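Local structure of exopolyphosphatase (3MDQ) at residues 112-117 / 297-302; 120-125 / 206-211; 134-139 / 281-286; 144-147 / 152-155. The protein probably hydrolyses inorganic polyphosphate from the chain ends, releasing phosphate, as an exopolyphosphatase of the Ppx/GppA family with an actin-like ATPase fold. All coordinates share one frame; numbering follows the deposited sequence. Where two conformers were deposited one is given.

Contact 1: residues 112-117 / 297-302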
loop_
_atom_site.group_PDB
_atom_site.type_symbol
_atom_site.label_atom_id
_atom_site.label_comp_id
_atom_site.label_asym_id
_atom_site.label_seq_id
_atom_site.Cartn_x
_atom_site.Cartn_y
_atom_site.Cartn_z
ATOM N N ALA A 112 12.738 -4.954 0.287
ATOM C CA ALA A 112 12.833 -5.837 1.449
ATOM C C ALA A 112 12.516 -5.038 2.699
ATOM O O ALA A 112 11.748 -5.463 3.562
ATOM C CB ALA A 112 14.244 -6.535 1.563
ATOM N N ARG A 113 13.121 -3.854 2.817
ATOM C CA ARG A 113 12.953 -3.068 4.035
ATOM C C ARG A 113 11.559 -2.513 4.107
ATOM O O ARG A 113 10.955 -2.452 5.185
ATOM C CB ARG A 113 13.930 -1.905 4.042
ATOM C CG ARG A 113 13.933 -1.083 5.311
ATOM C CD ARG A 113 14.318 -1.918 6.488
ATOM N NE ARG A 113 14.261 -1.159 7.747
ATOM C CZ ARG A 113 13.916 -1.701 8.907
ATOM N NH1 ARG A 113 13.545 -2.954 8.982
ATOM N NH2 ARG A 113 13.870 -0.962 10.011
ATOM N N GLU A 114 11.012 -2.112 2.961
ATOM C CA GLU A 114 9.609 -1.675 2.873
ATOM C C GLU A 114 8.659 -2.783 3.411
ATOM O O GLU A 114 7.759 -2.517 4.214
ATOM C CB GLU A 114 9.241 -1.318 1.420
ATOM C CG GLU A 114 7.863 -0.796 1.232
ATOM C CD GLU A 114 7.547 -0.430 -0.220
ATOM O OE1 GLU A 114 8.389 -0.703 -1.104
ATOM O OE2 GLU A 114 6.420 0.103 -0.493
ATOM N N ALA A 115 8.904 -4.004 2.993
ATOM C CA ALA A 115 8.104 -5.119 3.468
ATOM C C ALA A 115 8.199 -5.288 4.992
ATOM O O ALA A 115 7.185 -5.492 5.689
ATOM C CB ALA A 115 8.522 -6.403 2.746
ATOM N N GLU A 116 9.409 -5.213 5.516
ATOM C CA GLU A 116 9.613 -5.330 6.975
ATOM C C GLU A 116 8.835 -4.264 7.727
ATOM O O GLU A 116 8.218 -4.517 8.781
ATOM C CB GLU A 116 11.097 -5.274 7.313
ATOM C CG GLU A 116 11.856 -6.449 6.776
ATOM C CD GLU A 116 13.349 -6.257 6.815
ATOM O OE1 GLU A 116 13.853 -5.167 7.144
ATOM O OE2 GLU A 116 14.036 -7.224 6.440
ATOM N N LEU A 117 8.924 -3.024 7.243
ATOM C CA LEU A 117 8.295 -1.915 7.934
ATOM C C LEU A 117 6.782 -2.029 7.844
ATOM O O LEU A 117 6.085 -1.807 8.834
ATOM C CB LEU A 117 8.794 -0.584 7.366
ATOM C CG LEU A 117 10.244 -0.251 7.598
ATOM C CD1 LEU A 117 10.661 0.891 6.661
ATOM C CD2 LEU A 117 10.486 0.141 9.081
ATOM N N TYR A 297 -3.466 -0.285 9.092
ATOM C CA TYR A 297 -2.064 0.194 9.197
ATOM C C TYR A 297 -1.231 -0.393 8.088
ATOM O O TYR A 297 -1.406 -1.555 7.696
ATOM C CB TYR A 297 -1.449 -0.240 10.519
ATOM C CG TYR A 297 -1.950 0.457 11.761
ATOM C CD1 TYR A 297 -3.046 1.327 11.742
ATOM C CD2 TYR A 297 -1.330 0.225 12.972
ATOM C CE1 TYR A 297 -3.466 1.952 12.887
ATOM C CE2 TYR A 297 -1.744 0.854 14.109
ATOM C CZ TYR A 297 -2.823 1.706 14.060
ATOM O OH TYR A 297 -3.232 2.318 15.233
ATOM N N SER A 298 -0.295 0.394 7.578
ATOM C CA SER A 298 0.587 -0.031 6.520
ATOM C C SER A 298 1.960 0.657 6.749
ATOM O O SER A 298 2.390 0.806 7.882
ATOM C CB SER A 298 -0.021 0.241 5.147
ATOM O OG SER A 298 -0.275 1.602 4.921
ATOM N N LEU A 299 2.664 1.016 5.683
ATOM C CA LEU A 299 4.026 1.503 5.833
ATOM C C LEU A 299 4.201 2.645 6.828
ATOM O O LEU A 299 5.106 2.598 7.655
ATOM C CB LEU A 299 4.616 1.930 4.469
ATOM C CG LEU A 299 6.016 2.529 4.489
ATOM C CD1 LEU A 299 7.033 1.519 4.974
ATOM C CD2 LEU A 299 6.354 3.005 3.052
ATOM N N LYS A 300 3.363 3.674 6.746
ATOM C CA LYS A 300 3.577 4.860 7.581
ATOM C C LYS A 300 3.495 4.522 9.080
ATOM O O LYS A 300 4.290 5.008 9.887
ATOM C CB LYS A 300 2.614 5.991 7.198
ATOM C CG LYS A 300 1.148 5.752 7.466
ATOM C CD LYS A 300 0.196 6.695 6.680
ATOM C CE LYS A 300 -1.332 6.509 7.075
ATOM N NZ LYS A 300 -1.740 5.145 6.771
ATOM N N GLU A 301 2.548 3.656 9.428
ATOM C CA GLU A 301 2.451 3.178 10.795
ATOM C C GLU A 301 3.618 2.270 11.179
ATOM O O GLU A 301 4.105 2.325 12.290
ATOM C CB GLU A 301 1.139 2.471 11.086
ATOM C CG GLU A 301 -0.071 3.408 11.116
ATOM C CD GLU A 301 -0.683 3.722 9.780
ATOM O OE1 GLU A 301 -0.368 3.081 8.742
ATOM O OE2 GLU A 301 -1.546 4.670 9.759
ATOM N N GLY A 302 4.076 1.438 10.252
ATOM C CA GLY A 302 5.247 0.653 10.537
ATOM C C GLY A 302 6.481 1.463 10.802
ATOM O O GLY A 302 7.291 1.105 11.652
#
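L117 and L299 meet where helix 111-125 passes the first turn of helix 299-309, and the side chain of L117 can be traced outward from the backbone. Its CB makes the closest side-chain approach, 3.6 Å from L299 CD1. CG stands anti to the carbonyl carbon (chi1 -67°), and the two methyls part beyond it. One, CD1, remains beside the same methyl of L299, with 4.1 Å between the two CD1 atoms; the other, CD2, lies over a face of the R113 guanidinium, offset toward its rim. That guanidinium is held from its edge as well, since R113 NH1 gives a salt-bridged hydrogen bond of 2.9 Å to E116 OE1 and R113 NE reaches V313 O. The leucine thus divides its methyls between an aliphatic partner and a flat cation. In the actin-like fold the chain crosses between two halves, each built on a sheet; here helix 111-125 leads out of one sheet into the other, while helix 299-309 follows the last strand of the second, so this contact binds the outgoing and returning connections. The backbones come nearer still: G302 CA sits 3.1 Å from L117 O in a C-H...O contact with an angle of 155° at the hydrogen. A beta carbon on G302 would point straight at that oxygen and clash with it, and the absence of one permits the approach. On the next turn back, the aliphatic part of E114 flanks L299, CG standing 4.5 Å from L299 CD2, while its carboxylate turns to a salt bridge with R86 near a bound sulfate.

Contact 2: residues 120-125 / 206-211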
loop_
_atom_site.group_PDB
_atom_site.type_symbol
_atom_site.label_atom_id
_atom_site.label_comp_id
_atom_site.label_asym_id
_atom_site.label_seq_id
_atom_site.Cartn_x
_atom_site.Cartn_y
_atom_site.Cartn_z
ATOM N N ARG A 120 5.630 -4.466 10.451
ATOM C CA ARG A 120 5.582 -3.906 11.810
ATOM C C ARG A 120 4.269 -3.158 12.040
ATOM O O ARG A 120 3.718 -3.228 13.139
ATOM C CB ARG A 120 6.772 -2.975 12.066
ATOM C CG ARG A 120 6.737 -2.284 13.401
ATOM C CD ARG A 120 6.951 -3.284 14.543
ATOM N NE ARG A 120 6.808 -2.686 15.874
ATOM C CZ ARG A 120 5.667 -2.545 16.535
ATOM N NH1 ARG A 120 4.503 -2.899 16.016
ATOM N NH2 ARG A 120 5.702 -1.998 17.746
ATOM N N GLY A 121 3.769 -2.454 11.033
ATOM C CA GLY A 121 2.462 -1.803 11.155
ATOM C C GLY A 121 1.319 -2.805 11.274
ATOM O O GLY A 121 0.432 -2.665 12.139
ATOM N N VAL A 122 1.369 -3.846 10.455
ATOM C CA VAL A 122 0.357 -4.914 10.508
ATOM C C VAL A 122 0.325 -5.571 11.880
ATOM O O VAL A 122 -0.774 -5.815 12.437
ATOM C CB VAL A 122 0.601 -5.939 9.385
ATOM C CG1 VAL A 122 -0.301 -7.202 9.542
ATOM C CG2 VAL A 122 0.382 -5.289 8.012
ATOM N N GLN A 123 1.502 -5.831 12.445
ATOM C CA GLN A 123 1.612 -6.442 13.780
ATOM C C GLN A 123 0.903 -5.563 14.825
ATOM O O GLN A 123 0.301 -6.082 15.781
ATOM C CB GLN A 123 3.070 -6.646 14.195
ATOM C CG GLN A 123 3.723 -7.780 13.503
ATOM C CD GLN A 123 5.219 -7.865 13.770
ATOM O OE1 GLN A 123 5.893 -6.840 13.863
ATOM N NE2 GLN A 123 5.756 -9.102 13.816
ATOM N N GLN A 124 1.006 -4.237 14.699
ATOM C CA GLN A 124 0.326 -3.333 15.639
ATOM C C GLN A 124 -1.202 -3.305 15.415
ATOM O O GLN A 124 -1.954 -3.142 16.374
ATOM C CB GLN A 124 0.881 -1.912 15.519
ATOM C CG GLN A 124 0.587 -1.073 16.714
ATOM C CD GLN A 124 1.389 -1.529 17.951
ATOM O OE1 GLN A 124 2.440 -2.198 17.855
ATOM N NE2 GLN A 124 0.893 -1.136 19.136
ATOM N N ALA A 125 -1.651 -3.493 14.182
ATOM C CA ALA A 125 -3.050 -3.401 13.837
ATOM C C ALA A 125 -3.840 -4.682 14.046
ATOM O O ALA A 125 -5.057 -4.615 14.287
ATOM C CB ALA A 125 -3.173 -3.003 12.396
ATOM N N GLN A 206 -3.581 -17.761 7.277
ATOM C CA GLN A 206 -4.421 -16.569 7.187
ATOM C C GLN A 206 -3.815 -15.573 6.195
ATOM O O GLN A 206 -2.602 -15.564 5.934
ATOM C CB GLN A 206 -4.539 -15.843 8.540
ATOM C CG GLN A 206 -5.072 -16.690 9.748
ATOM C CD GLN A 206 -6.496 -17.292 9.555
ATOM O OE1 GLN A 206 -6.794 -18.378 10.079
ATOM N NE2 GLN A 206 -7.310 -16.652 8.778
ATOM N N LEU A 207 -4.695 -14.760 5.619
ATOM C CA LEU A 207 -4.336 -13.714 4.663
ATOM C C LEU A 207 -4.749 -12.355 5.201
ATOM O O LEU A 207 -5.906 -12.125 5.607
ATOM C CB LEU A 207 -4.982 -13.961 3.264
ATOM C CG LEU A 207 -4.625 -12.980 2.153
ATOM C CD1 LEU A 207 -3.110 -12.924 1.854
ATOM C CD2 LEU A 207 -5.403 -13.326 0.855
ATOM N N ILE A 208 -3.809 -11.422 5.223
ATOM C CA ILE A 208 -4.024 -10.038 5.649
ATOM C C ILE A 208 -3.673 -9.111 4.490
ATOM O O ILE A 208 -2.658 -9.346 3.805
ATOM C CB ILE A 208 -3.108 -9.707 6.826
ATOM C CG1 ILE A 208 -3.451 -10.599 8.035
ATOM C CG2 ILE A 208 -3.181 -8.221 7.207
ATOM C CD1 ILE A 208 -2.429 -10.534 9.190
ATOM N N GLY A 209 -4.503 -8.100 4.232
ATOM C CA GLY A 209 -4.218 -7.110 3.196
ATOM C C GLY A 209 -4.140 -5.731 3.790
ATOM O O GLY A 209 -4.868 -5.417 4.742
ATOM N N CYS A 210 -3.266 -4.885 3.258
ATOM C CA CYS A 210 -3.243 -3.485 3.651
ATOM C C CYS A 210 -3.034 -2.572 2.426
ATOM O O CYS A 210 -2.666 -3.029 1.331
ATOM C CB CYS A 210 -2.242 -3.212 4.769
ATOM S SG CYS A 210 -0.559 -3.683 4.375
ATOM N N SER A 211 -3.243 -1.289 2.717
ATOM C CA SER A 211 -3.130 -0.154 1.817
ATOM C C SER A 211 -4.386 0.060 1.007
ATOM O O SER A 211 -5.430 -0.549 1.318
ATOM C CB SER A 211 -1.851 -0.240 1.001
ATOM O OG SER A 211 -0.784 0.213 1.804
#
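V122 divides its two methyls between two residues of strand 206-210. CG1 meets I208 tip to tip, 3.8 Å from I208 CG2 and 4.0 Å from I208 CD1, so that a single methyl touches both branches of the isoleucine. CG2 instead faces the sulfur, with 4.1 Å between V122 CG2 and C210 SG. The valine torsion explains this sharing: CG1 is anti to the backbone N (chi1 171°) and CG2 is anti to the carbonyl carbon, which spreads the methyls along the strand, one over each alternate residue. I208 and C210 both direct their beta carbons toward the helix, whereas G209 between them has no side chain to contribute. All three touching residues are buried, and the interaction is purely apolar.

The second shell is more polar. On the helix, R120 grips Q124 one turn later through both terminal nitrogens, and a single oxygen takes both. R120 NH1 lies 2.9 Å from Q124 OE1 in the carbonyl plane, on a lone pair; R120 NH2, at 3.3 Å from the same Q124 OE1, comes from above that plane. A salt bridge from R120 NE to D309 then ties this helical turn to helix 299-309. At the helix end, A125 O accepts a hydrogen bond from T235 OG1.

Strand 206-210 is itself fixed between parallel neighbours, 133-138 and 291-295, and S295 of the latter touches V122, I208 and C210 alike. Helix 111-125 therefore lies against one face of the six-stranded sheet, while L207 points to the other, where helix 267-286 packs.

Contact 3: residues 134-139 / 281-286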
loop_
_atom_site.group_PDB
_atom_site.type_symbol
_atom_site.label_atom_id
_atom_site.label_comp_id
_atom_site.label_asym_id
_atom_site.label_seq_id
_atom_site.Cartn_x
_atom_site.Cartn_y
_atom_site.Cartn_z
ATOM N N LEU A 134 0.047 -14.562 6.023
ATOM C CA LEU A 134 0.604 -13.912 4.850
ATOM C C LEU A 134 -0.029 -12.536 4.774
ATOM O O LEU A 134 -1.276 -12.403 4.661
ATOM C CB LEU A 134 0.326 -14.724 3.584
ATOM C CG LEU A 134 0.722 -14.065 2.264
ATOM C CD1 LEU A 134 2.248 -13.831 2.162
ATOM C CD2 LEU A 134 0.188 -14.892 1.044
ATOM N N ALA A 135 0.799 -11.491 4.826
ATOM C CA ALA A 135 0.335 -10.133 4.612
ATOM C C ALA A 135 0.757 -9.648 3.249
ATOM O O ALA A 135 1.865 -9.947 2.808
ATOM C CB ALA A 135 0.900 -9.179 5.721
HETATM N N MSE A 136 -0.136 -8.887 2.600
HETATM C CA MSE A 136 0.138 -8.341 1.275
HETATM C C MSE A 136 -0.254 -6.867 1.172
HETATM O O MSE A 136 -1.344 -6.467 1.601
HETATM C CB MSE A 136 -0.527 -9.185 0.187
HETATM C CG MSE A 136 -1.960 -9.231 0.217
HETATM SE SE MSE A 136 -2.620 -10.360 -1.327
HETATM C CE MSE A 136 -2.186 -9.425 -2.808
ATOM N N ASP A 137 0.669 -6.050 0.671
ATOM C CA ASP A 137 0.468 -4.621 0.487
ATOM C C ASP A 137 0.527 -4.326 -0.997
ATOM O O ASP A 137 1.565 -4.514 -1.609
ATOM C CB ASP A 137 1.510 -3.811 1.242
ATOM C CG ASP A 137 1.254 -2.313 1.134
ATOM O OD1 ASP A 137 1.248 -1.776 -0.001
ATOM O OD2 ASP A 137 1.017 -1.684 2.192
ATOM N N ILE A 138 -0.605 -3.959 -1.585
ATOM C CA ILE A 138 -0.673 -3.607 -3.009
ATOM C C ILE A 138 -0.639 -2.110 -3.193
ATOM O O ILE A 138 -1.492 -1.377 -2.639
ATOM C CB ILE A 138 -1.963 -4.108 -3.659
ATOM C CG1 ILE A 138 -2.040 -5.627 -3.556
ATOM C CG2 ILE A 138 -1.980 -3.679 -5.127
ATOM C CD1 ILE A 138 -3.399 -6.171 -4.050
ATOM N N GLY A 139 0.373 -1.645 -3.891
ATOM C CA GLY A 139 0.498 -0.234 -4.207
ATOM C C GLY A 139 0.486 -0.026 -5.711
ATOM O O GLY A 139 0.287 -0.973 -6.462
ATOM N N GLU A 281 -7.135 -12.480 -5.917
ATOM C CA GLU A 281 -7.743 -13.767 -6.219
ATOM C C GLU A 281 -6.626 -14.796 -6.439
ATOM O O GLU A 281 -6.669 -15.887 -5.859
ATOM C CB GLU A 281 -8.691 -13.660 -7.416
ATOM C CG GLU A 281 -9.263 -14.976 -7.898
ATOM C CD GLU A 281 -10.350 -15.540 -7.042
ATOM O OE1 GLU A 281 -10.707 -14.951 -6.015
ATOM O OE2 GLU A 281 -10.864 -16.615 -7.418
ATOM N N HIS A 282 -5.614 -14.432 -7.232
ATOM C CA HIS A 282 -4.514 -15.338 -7.520
ATOM C C HIS A 282 -3.871 -15.825 -6.239
ATOM O O HIS A 282 -3.624 -17.024 -6.062
ATOM C CB HIS A 282 -3.488 -14.615 -8.381
ATOM C CG HIS A 282 -2.459 -15.517 -8.966
ATOM N ND1 HIS A 282 -2.578 -16.028 -10.232
ATOM C CD2 HIS A 282 -1.294 -15.986 -8.469
ATOM C CE1 HIS A 282 -1.543 -16.816 -10.482
ATOM N NE2 HIS A 282 -0.756 -16.824 -9.427
ATOM N N VAL A 283 -3.603 -14.894 -5.326
ATOM C CA VAL A 283 -2.970 -15.238 -4.032
ATOM C C VAL A 283 -3.887 -16.092 -3.147
ATOM O O VAL A 283 -3.452 -17.059 -2.527
ATOM C CB VAL A 283 -2.484 -13.962 -3.302
ATOM C CG1 VAL A 283 -1.924 -14.316 -1.885
ATOM C CG2 VAL A 283 -1.421 -13.259 -4.147
ATOM N N LEU A 284 -5.172 -15.771 -3.133
ATOM C CA LEU A 284 -6.162 -16.574 -2.404
ATOM C C LEU A 284 -6.180 -18.019 -2.791
ATOM O O LEU A 284 -6.362 -18.898 -1.917
ATOM C CB LEU A 284 -7.582 -16.047 -2.620
ATOM C CG LEU A 284 -8.030 -15.008 -1.655
ATOM C CD1 LEU A 284 -9.406 -14.528 -2.125
ATOM C CD2 LEU A 284 -8.111 -15.592 -0.201
ATOM N N LYS A 285 -5.967 -18.318 -4.074
ATOM C CA LYS A 285 -5.919 -19.688 -4.537
ATOM C C LYS A 285 -4.681 -20.418 -4.021
ATOM O O LYS A 285 -4.703 -21.639 -3.914
ATOM C CB LYS A 285 -5.991 -19.736 -6.068
ATOM C CG LYS A 285 -7.355 -19.296 -6.602
ATOM N N LEU A 286 -3.631 -19.680 -3.660
ATOM C CA LEU A 286 -2.389 -20.261 -3.068
ATOM C C LEU A 286 -2.427 -20.491 -1.561
ATOM O O LEU A 286 -1.693 -21.339 -1.048
ATOM C CB LEU A 286 -1.177 -19.350 -3.372
ATOM C CG LEU A 286 -0.862 -19.028 -4.825
ATOM C CD1 LEU A 286 0.304 -18.075 -4.961
ATOM C CD2 LEU A 286 -0.633 -20.334 -5.629
#
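V283, the helix residue that L134 and M136 both meet, has its backbone oxygen taken within the helix, V283 O accepting from L286 N at 2.9 Å. Carbon and selenium carry the contact itself. From L134, whose CG is anti to the backbone N (chi1 173°), the methyl CD2 reaches 3.7 Å from V283 CG1, the two side chains crossing at a slant. Selenomethionine M136, two residues on and on the same side of the strand, runs past the valine in the opposite direction. Its SE stands 4.1 Å from V283 CG1, and a bend at chi3 (-67°) swings the end of the chain round until CE lies 4.1 Å from V283 CG2. Each methyl of the valine is thereby engaged, CG1 by both strand residues and CG2 by the terminal methyl of one. Around them L207 and I280 extend the apolar layer, while D137, alternating with M136, turns from this helix and hydrogen-bonds S211. The result is an alpha/beta layer arrangement, helix 267-286 packed on the six-stranded sheet of the second half of an actin-like fold.

Contact 4: residues 144-147 / 152-155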
loop_
_atom_site.group_PDB
_atom_site.type_symbol
_atom_site.label_atom_id
_atom_site.label_comp_id
_atom_site.label_asym_id
_atom_site.label_seq_id
_atom_site.Cartn_x
_atom_site.Cartn_y
_atom_site.Cartn_z
ATOM N N GLU A 144 4.284 -5.962 -1.752
ATOM C CA GLU A 144 5.103 -6.638 -0.742
ATOM C C GLU A 144 4.299 -7.780 -0.114
ATOM O O GLU A 144 3.121 -7.606 0.189
ATOM C CB GLU A 144 5.551 -5.691 0.366
ATOM C CG GLU A 144 6.653 -4.708 -0.008
ATOM C CD GLU A 144 6.211 -3.683 -0.994
ATOM O OE1 GLU A 144 5.281 -2.929 -0.693
ATOM O OE2 GLU A 144 6.821 -3.619 -2.099
ATOM N N PHE A 145 4.967 -8.904 0.069
ATOM C CA PHE A 145 4.416 -10.054 0.733
ATOM C C PHE A 145 5.293 -10.399 1.914
ATOM O O PHE A 145 6.540 -10.396 1.786
ATOM C CB PHE A 145 4.380 -11.243 -0.192
ATOM C CG PHE A 145 3.431 -11.107 -1.355
ATOM C CD1 PHE A 145 2.103 -11.397 -1.209
ATOM C CD2 PHE A 145 3.903 -10.723 -2.594
ATOM C CE1 PHE A 145 1.238 -11.270 -2.277
ATOM C CE2 PHE A 145 3.045 -10.626 -3.659
ATOM C CZ PHE A 145 1.728 -10.907 -3.513
ATOM N N ILE A 146 4.668 -10.657 3.065
ATOM C CA ILE A 146 5.385 -11.020 4.271
ATOM C C ILE A 146 4.701 -12.211 4.951
ATOM O O ILE A 146 3.458 -12.191 5.112
ATOM C CB ILE A 146 5.454 -9.865 5.299
ATOM C CG1 ILE A 146 5.892 -8.539 4.667
ATOM C CG2 ILE A 146 6.367 -10.251 6.489
ATOM C CD1 ILE A 146 4.754 -7.641 4.288
ATOM N N ILE A 147 5.468 -13.238 5.342
ATOM C CA ILE A 147 4.942 -14.340 6.114
ATOM C C ILE A 147 5.486 -14.228 7.522
ATOM O O ILE A 147 6.677 -14.139 7.679
ATOM C CB ILE A 147 5.261 -15.695 5.502
ATOM C CG1 ILE A 147 4.614 -15.846 4.128
ATOM C CG2 ILE A 147 4.843 -16.851 6.444
ATOM C CD1 ILE A 147 5.014 -17.081 3.340
ATOM N N GLU A 152 7.612 -12.419 14.720
ATOM C CA GLU A 152 8.657 -12.811 13.798
ATOM C C GLU A 152 8.213 -12.569 12.364
ATOM O O GLU A 152 7.040 -12.750 12.040
ATOM C CB GLU A 152 8.918 -14.322 13.861
ATOM C CG GLU A 152 9.857 -14.914 14.870
ATOM C CD GLU A 152 10.019 -16.437 14.574
ATOM O OE1 GLU A 152 9.090 -17.209 14.894
ATOM O OE2 GLU A 152 11.019 -16.801 13.941
ATOM N N ILE A 153 9.189 -12.253 11.520
ATOM C CA ILE A 153 9.063 -12.376 10.071
ATOM C C ILE A 153 9.842 -13.604 9.648
ATOM O O ILE A 153 11.065 -13.705 9.848
ATOM C CB ILE A 153 9.563 -11.121 9.336
ATOM C CG1 ILE A 153 8.634 -9.938 9.667
ATOM C CG2 ILE A 153 9.696 -11.435 7.834
ATOM C CD1 ILE A 153 9.140 -8.583 9.153
ATOM N N LEU A 154 9.131 -14.544 9.039
ATOM C CA LEU A 154 9.703 -15.764 8.520
ATOM C C LEU A 154 10.263 -15.630 7.119
ATOM O O LEU A 154 11.275 -16.247 6.771
ATOM C CB LEU A 154 8.634 -16.859 8.576
ATOM C CG LEU A 154 8.098 -17.168 9.988
ATOM C CD1 LEU A 154 6.864 -18.121 9.962
ATOM C CD2 LEU A 154 9.208 -17.780 10.872
ATOM N N TRP A 155 9.608 -14.802 6.302
ATOM C CA TRP A 155 9.992 -14.606 4.926
ATOM C C TRP A 155 9.352 -13.293 4.459
ATOM O O TRP A 155 8.229 -12.951 4.869
ATOM C CB TRP A 155 9.511 -15.758 4.036
ATOM C CG TRP A 155 9.700 -15.586 2.577
ATOM C CD1 TRP A 155 10.785 -15.964 1.825
ATOM C CD2 TRP A 155 8.756 -15.018 1.664
ATOM N NE1 TRP A 155 10.547 -15.673 0.495
ATOM C CE2 TRP A 155 9.315 -15.105 0.369
ATOM C CE3 TRP A 155 7.474 -14.483 1.817
ATOM C CZ2 TRP A 155 8.650 -14.613 -0.764
ATOM C CZ3 TRP A 155 6.807 -14.030 0.701
ATOM C CH2 TRP A 155 7.402 -14.104 -0.575
#
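I147 and W155 form an antiparallel hydrogen-bonded pair, with I147 N giving a nearly straight bond of 2.8 Å (168°) to W155 O, although the two short strand segments are splayed to 116° between their directions. The return side of the pair is irregular. I147 O takes L154 N at 2.8 Å, in its carbonyl plane, and also W155 N in a weak bond of 3.3 Å, so one carbonyl faces two successive residues.

The indole leans back across the first strand. With CG anti to the backbone N (chi1 173°), the six-membered ring passes obliquely by I147, where CE3 of W155 lies 3.9 Å from I147 CD1, and continues to F145, where CZ3 of W155 stands 3.8 Å from F145 CB. It thus bridges two residues that alternate on one face of the strand, and L195 and A198 of helix 193-202 pack against it from beyond. Putting an alanine in place of W155 would probably open a gap between I147, F145 and that helix and leave the I147 side chain freer to turn. On the other face I146 CG2 meets I153 CG2 at 3.8 Å, the two isoleucines crossing beside F119 of helix 111-125. L154, set in the irregularity, places its CB against I147 O.

Two residues opposite one, with L154 in a helix-like backbone conformation, make a classic beta bulge. Such bulges accentuate strand twist, consistent with the splay seen here in the hairpin of strands 143-148 and 153-159, the latter being the outermost strand at one edge of the six-stranded sheet.

Contacts 1, 2 and 3 are buried, whereas contact 4, at the sheet edge, is only partly so. Helix 111-125 serves both contact 1 and contact 2: its earlier turns meet another helix, its later turns the sheet. Contacts 2, 3 and 4 share that six-stranded sheet, with helices on its two faces in contacts 2 and 3; its strands are joined by backbone bonds such as A135 N to I146 O (2.8 Å). The chemistry follows position. Helix-on-sheet contacts are apolar, the helix crossing adds close backbone approach, and the edge hairpin combines backbone hydrogen bonds with apolar packing. Between contacts 1 and 4 the like-charged carboxylates of E114 and E144 lie close, probably eased by R86 beside E114.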